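Local coordinates for protein A putative transcriptional regulator (Rhodococcus sp., PDB 2HKU) that probably binds DNA as a TetR-family transcriptional regulator, with a small helical DNA-binding domain joined to a larger all-helical C-terminal body, at residues D23-A28 and T43-A48; F67-C72 and R128-D133. One frame throughout, in Å; residues are numbered along the deposited sequence.

Contact 1: D23-A28 and T43-A48; sequences DALFTA and TQICAA
Leu-25 pushes its CD2 methyl against the CG2 branch of Ile-45, 3.9 Å away, where the first helix of the TetR DNA-binding domain, helix 21-36, packs on helix 42-49. The latter is the leading helix of the predicted helix-turn-helix; helix 53-60, which follows it, is probably the recognition helix, as in other TetR proteins. The two short segments run at 121° to each other with their axes 8.6 Å apart at closest approach, a short spacing that goes with the alanines, Ala-28 and Ala-48, where the helices come together. The Leu-25 and Ile-45 side chains meet at about a right angle. In Ile-45 the CG2 branch lies anti to the backbone N while CG1 is anti to the carbonyl carbon (chi1 -73°); this split gives CG2 to Leu-25, and the residue also packs on Ala-29, Leu-32 and Phe-33 farther along helix 21-36. The same Leu-25 methyl lies 4.3 Å from SG of Cys-46, a looser contact. Val-56 of helix 53-60 touches both Leu-25 and Cys-46, which brings the third helix onto the same apolar cluster.

One turn beyond Leu-25 the backbones come closer, with the CA atoms of Ala-28 and Ile-45 5.6 Å apart. Here a bare methyl does the work: CB of Ala-28 points at the other helix and rests 3.7 Å from the carbonyl O of Ile-45. Ala-49 of helix 42-49 adds to the packing around Ala-24, Leu-25 and Ala-28. No hydrogen bond crosses between the two segments, and apolar packing carries the contact. At its more exposed border two alanines face each other, CB of Ala-28 standing 3.7 Å from CB of Ala-48.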
loop_
_atom_site.group_PDB
_atom_site.type_symbol
_atom_site.label_atom_id
_atom_site.label_comp_id
_atom_site.label_asym_id
_atom_site.label_seq_id
_atom_site.Cartn_x
_atom_site.Cartn_y
_atom_site.Cartn_z
ATOM N N ASP A 23 24.208 -11.321 -13.647
ATOM C CA ASP A 23 23.616 -12.097 -12.548
ATOM C C ASP A 23 24.227 -11.801 -11.160
ATOM O O ASP A 23 23.496 -11.755 -10.135
ATOM C CB ASP A 23 23.639 -13.619 -12.800
ATOM C CG ASP A 23 22.869 -14.035 -14.041
ATOM O OD1 ASP A 23 21.868 -13.372 -14.424
ATOM O OD2 ASP A 23 23.265 -15.072 -14.636
ATOM N N ALA A 24 25.549 -11.587 -11.135
ATOM C CA ALA A 24 26.237 -11.264 -9.882
ATOM C C ALA A 24 25.674 -9.952 -9.289
ATOM O O ALA A 24 25.402 -9.858 -8.104
ATOM C CB ALA A 24 27.792 -11.178 -10.074
ATOM N N LEU A 25 25.523 -8.963 -10.141
ATOM C CA LEU A 25 24.947 -7.647 -9.769
ATOM C C LEU A 25 23.507 -7.767 -9.232
ATOM O O LEU A 25 23.149 -7.267 -8.129
ATOM C CB LEU A 25 25.018 -6.712 -10.980
ATOM C CG LEU A 25 26.365 -6.023 -11.157
ATOM C CD1 LEU A 25 26.349 -5.255 -12.469
ATOM C CD2 LEU A 25 26.637 -5.044 -10.003
ATOM N N PHE A 26 22.728 -8.544 -9.978
ATOM C CA PHE A 26 21.335 -8.738 -9.663
ATOM C C PHE A 26 21.155 -9.349 -8.312
ATOM O O PHE A 26 20.372 -8.863 -7.502
ATOM C CB PHE A 26 20.608 -9.495 -10.770
ATOM C CG PHE A 26 19.103 -9.196 -10.807
ATOM C CD1 PHE A 26 18.622 -8.095 -11.503
ATOM C CD2 PHE A 26 18.182 -10.015 -10.145
ATOM C CE1 PHE A 26 17.262 -7.826 -11.549
ATOM C CE2 PHE A 26 16.808 -9.733 -10.206
ATOM C CZ PHE A 26 16.368 -8.677 -10.904
ATOM N N THR A 27 21.914 -10.413 -8.029
ATOM C CA THR A 27 21.876 -11.067 -6.729
ATOM C C THR A 27 22.317 -10.160 -5.582
ATOM O O THR A 27 21.692 -10.155 -4.563
ATOM C CB THR A 27 22.746 -12.397 -6.768
ATOM O OG1 THR A 27 22.118 -13.289 -7.711
ATOM C CG2 THR A 27 22.824 -13.084 -5.415
ATOM N N ALA A 28 23.429 -9.435 -5.740
ATOM C CA ALA A 28 23.946 -8.643 -4.659
ATOM C C ALA A 28 22.895 -7.552 -4.417
ATOM O O ALA A 28 22.489 -7.312 -3.295
ATOM C CB ALA A 28 25.235 -8.026 -5.070
ATOM N N THR A 43 28.335 1.273 -5.033
ATOM C CA THR A 43 29.715 0.742 -4.740
ATOM C C THR A 43 29.716 -0.503 -3.825
ATOM O O THR A 43 30.581 -1.401 -3.920
ATOM C CB THR A 43 30.664 1.839 -4.106
ATOM O OG1 THR A 43 30.066 2.425 -2.923
ATOM C CG2 THR A 43 31.016 2.968 -5.123
ATOM N N GLN A 44 28.748 -0.549 -2.936
ATOM C CA GLN A 44 28.571 -1.658 -2.035
ATOM C C GLN A 44 27.976 -2.854 -2.737
ATOM O O GLN A 44 28.281 -3.971 -2.375
ATOM C CB GLN A 44 27.573 -1.230 -1.021
ATOM C CG GLN A 44 27.826 -1.715 0.324
ATOM C CD GLN A 44 26.832 -1.132 1.276
ATOM O OE1 GLN A 44 25.822 -1.743 1.570
ATOM N NE2 GLN A 44 27.106 0.065 1.754
ATOM N N ILE A 45 27.054 -2.610 -3.693
ATOM C CA ILE A 45 26.519 -3.658 -4.570
ATOM C C ILE A 45 27.640 -4.212 -5.459
ATOM O O ILE A 45 27.763 -5.406 -5.608
ATOM C CB ILE A 45 25.263 -3.178 -5.408
ATOM C CG1 ILE A 45 24.030 -3.069 -4.487
ATOM C CG2 ILE A 45 24.979 -4.100 -6.568
ATOM C CD1 ILE A 45 22.882 -2.121 -5.019
ATOM N N CYS A 46 28.427 -3.317 -6.038
ATOM C CA CYS A 46 29.547 -3.670 -6.892
ATOM C C CYS A 46 30.620 -4.424 -6.106
ATOM O O CYS A 46 31.169 -5.418 -6.614
ATOM C CB CYS A 46 30.132 -2.426 -7.543
ATOM S SG CYS A 46 29.041 -1.714 -8.784
ATOM N N ALA A 47 30.924 -3.957 -4.886
ATOM C CA ALA A 47 31.891 -4.660 -3.992
ATOM C C ALA A 47 31.377 -6.083 -3.697
ATOM O O ALA A 47 32.116 -7.068 -3.890
ATOM C CB ALA A 47 32.178 -3.853 -2.679
ATOM N N ALA A 48 30.091 -6.186 -3.319
ATOM C CA ALA A 48 29.412 -7.444 -3.132
ATOM C C ALA A 48 29.456 -8.325 -4.381
ATOM O O ALA A 48 29.635 -9.544 -4.279
ATOM C CB ALA A 48 27.978 -7.232 -2.683
#

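Contact 2: F67-C72 and R128-D133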
loop_
_atom_site.group_PDB
_atom_site.type_symbol
_atom_site.label_atom_id
_atom_site.label_comp_id
_atom_site.label_asym_id
_atom_site.label_seq_id
_atom_site.Cartn_x
_atom_site.Cartn_y
_atom_site.Cartn_z
ATOM N N PHE A 67 17.240 -0.957 -9.320
ATOM C CA PHE A 67 16.354 -1.029 -8.197
ATOM C C PHE A 67 14.960 -1.479 -8.653
ATOM O O PHE A 67 14.391 -2.394 -8.062
ATOM C CB PHE A 67 16.166 0.359 -7.533
ATOM C CG PHE A 67 15.311 0.288 -6.290
ATOM C CD1 PHE A 67 15.844 -0.281 -5.119
ATOM C CD2 PHE A 67 14.019 0.633 -6.323
ATOM C CE1 PHE A 67 15.105 -0.393 -3.974
ATOM C CE2 PHE A 67 13.242 0.586 -5.175
ATOM C CZ PHE A 67 13.747 0.077 -4.013
ATOM N N VAL A 68 14.387 -0.803 -9.673
ATOM C CA VAL A 68 13.070 -1.226 -10.099
ATOM C C VAL A 68 13.087 -2.688 -10.648
ATOM O O VAL A 68 12.158 -3.473 -10.375
ATOM C CB VAL A 68 12.413 -0.169 -11.130
ATOM C CG1 VAL A 68 11.094 -0.706 -11.662
ATOM C CG2 VAL A 68 12.251 1.157 -10.442
ATOM N N GLU A 69 14.096 -3.064 -11.444
ATOM C CA GLU A 69 14.063 -4.429 -11.952
ATOM C C GLU A 69 14.136 -5.423 -10.793
ATOM O O GLU A 69 13.386 -6.398 -10.761
ATOM C CB GLU A 69 15.222 -4.724 -12.891
ATOM C CG GLU A 69 14.991 -4.162 -14.246
ATOM C CD GLU A 69 16.040 -4.607 -15.204
ATOM O OE1 GLU A 69 16.693 -5.667 -15.002
ATOM O OE2 GLU A 69 16.198 -3.871 -16.148
ATOM N N VAL A 70 15.044 -5.172 -9.848
ATOM C CA VAL A 70 15.166 -6.019 -8.644
ATOM C C VAL A 70 13.832 -6.135 -7.896
ATOM O O VAL A 70 13.448 -7.261 -7.400
ATOM C CB VAL A 70 16.309 -5.455 -7.708
ATOM C CG1 VAL A 70 16.211 -5.957 -6.294
ATOM C CG2 VAL A 70 17.710 -5.711 -8.319
ATOM N N ALA A 71 13.122 -4.977 -7.780
ATOM C CA ALA A 71 11.894 -4.910 -7.010
ATOM C C ALA A 71 10.775 -5.707 -7.682
ATOM O O ALA A 71 10.080 -6.470 -7.050
ATOM C CB ALA A 71 11.461 -3.420 -6.782
ATOM N N CYS A 72 10.623 -5.515 -8.984
ATOM C CA CYS A 72 9.743 -6.308 -9.787
ATOM C C CYS A 72 10.014 -7.848 -9.719
ATOM O O CYS A 72 9.095 -8.587 -9.523
ATOM C CB CYS A 72 9.820 -5.823 -11.222
ATOM S SG CYS A 72 9.024 -4.086 -11.309
ATOM N N ARG A 128 8.127 3.056 -15.346
ATOM C CA ARG A 128 6.698 2.843 -15.247
ATOM C C ARG A 128 6.197 1.562 -16.003
ATOM O O ARG A 128 5.342 0.866 -15.507
ATOM C CB ARG A 128 5.965 4.083 -15.745
ATOM C CG ARG A 128 4.530 4.154 -15.390
ATOM C CD ARG A 128 3.689 4.607 -16.588
ATOM N NE ARG A 128 2.364 5.073 -16.164
ATOM C CZ ARG A 128 1.185 4.549 -16.542
ATOM N NH1 ARG A 128 1.123 3.520 -17.397
ATOM N NH2 ARG A 128 0.051 5.084 -16.071
ATOM N N ASP A 129 6.761 1.264 -17.179
ATOM C CA ASP A 129 6.412 0.056 -17.939
ATOM C C ASP A 129 6.780 -1.264 -17.243
ATOM O O ASP A 129 6.056 -2.264 -17.328
ATOM C CB ASP A 129 7.027 0.137 -19.322
ATOM C CG ASP A 129 6.421 1.275 -20.183
ATOM O OD1 ASP A 129 5.392 1.925 -19.825
ATOM O OD2 ASP A 129 7.034 1.538 -21.219
ATOM N N LEU A 130 7.907 -1.264 -16.547
ATOM C CA LEU A 130 8.327 -2.425 -15.726
ATOM C C LEU A 130 7.300 -2.637 -14.605
ATOM O O LEU A 130 6.892 -3.780 -14.343
ATOM C CB LEU A 130 9.656 -2.119 -15.036
ATOM C CG LEU A 130 11.041 -2.685 -15.405
ATOM C CD1 LEU A 130 11.139 -3.153 -16.790
ATOM C CD2 LEU A 130 12.222 -1.750 -15.036
ATOM N N ILE A 131 6.912 -1.523 -13.949
ATOM C CA ILE A 131 5.969 -1.522 -12.857
ATOM C C ILE A 131 4.629 -2.032 -13.352
ATOM O O ILE A 131 4.022 -2.907 -12.709
ATOM C CB ILE A 131 5.730 -0.080 -12.184
ATOM C CG1 ILE A 131 6.943 0.417 -11.348
ATOM C CG2 ILE A 131 4.540 -0.129 -11.222
ATOM C CD1 ILE A 131 7.394 -0.488 -10.249
ATOM N N THR A 132 4.106 -1.420 -14.437
ATOM C CA THR A 132 2.804 -1.802 -14.930
ATOM C C THR A 132 2.795 -3.226 -15.471
ATOM O O THR A 132 1.805 -3.953 -15.302
ATOM C CB THR A 132 2.136 -0.745 -15.894
ATOM O OG1 THR A 132 2.953 -0.547 -17.011
ATOM C CG2 THR A 132 2.096 0.507 -15.260
ATOM N N ASP A 133 3.847 -3.645 -16.152
ATOM C CA ASP A 133 3.835 -4.987 -16.578
ATOM C C ASP A 133 3.757 -5.936 -15.388
ATOM O O ASP A 133 3.102 -6.925 -15.490
ATOM C CB ASP A 133 5.063 -5.372 -17.408
ATOM C CG ASP A 133 4.933 -4.955 -18.933
ATOM O OD1 ASP A 133 3.832 -4.531 -19.376
ATOM O OD2 ASP A 133 5.955 -5.061 -19.625
#
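Leu-130 of helix 125-152 packs against Val-68 and Glu-69 of helix 63-87, the long helix that in the TetR fold links the DNA-binding domain to the C-terminal body. The two segments run almost parallel, 4° apart in direction, with axes 9.9 Å from each other. CD2 of Leu-130 lies 3.7 Å from CG1 of Val-68 and 3.8 Å from CG of Glu-69. Val-68 directs CG1 to this junction by holding it anti to its backbone N (chi1 174°), and there the methyl has three neighbours: besides CD2 it meets CB of Leu-130 at 3.9 Å and CD1 of Ile-131 at 4.0 Å. Although the CB of Ile-131 does not point at helix 63-87, its side chain bends back and brings CD1 against both Val-68 CG1 and Cys-72 SG. Helix 108-120 adds Phe-114 against Ile-131 and Met-120 against Val-68. Ala-181 of the second subunit also packs on Ile-131, so the contact lies near the subunit interface.

The charged group of Glu-69 lies at the margin. Only the aliphatic stem of this residue serves the packing; its carboxylate forms salt bridges with Arg-65 and, through OE1, with Arg-22 of helix 21-36, tying the first helix of the DNA-binding domain to the linking helix.

SG of Cys-72 touches both the backbone and the side chains of the opposite helix: CD1 of Ile-131 lies 4.1 Å from it, and the carbonyl O of Leu-130 is nearer, at 3.7 Å from SG.

Both contacts are largely buried and apolar, with no hydrogen bond between their segments, but they do different jobs in the fold. The centre of contact 1 is about 22 Å from the centre of the chain; it holds two helices within the small DNA-binding domain, steeply inclined and joined mainly by methyl groups, with one sulfur more loosely placed. Contact 2, whose centre is about 12 Å from the chain centre, aligns two helices across the border between this domain and the C-terminal body, using larger side chains, with a charged residue at its margin. They share no helix, yet Phe-26 bridges them: its CZ packs 3.7 Å from CA of Val-70, bringing helix 21-36 against helix 63-87.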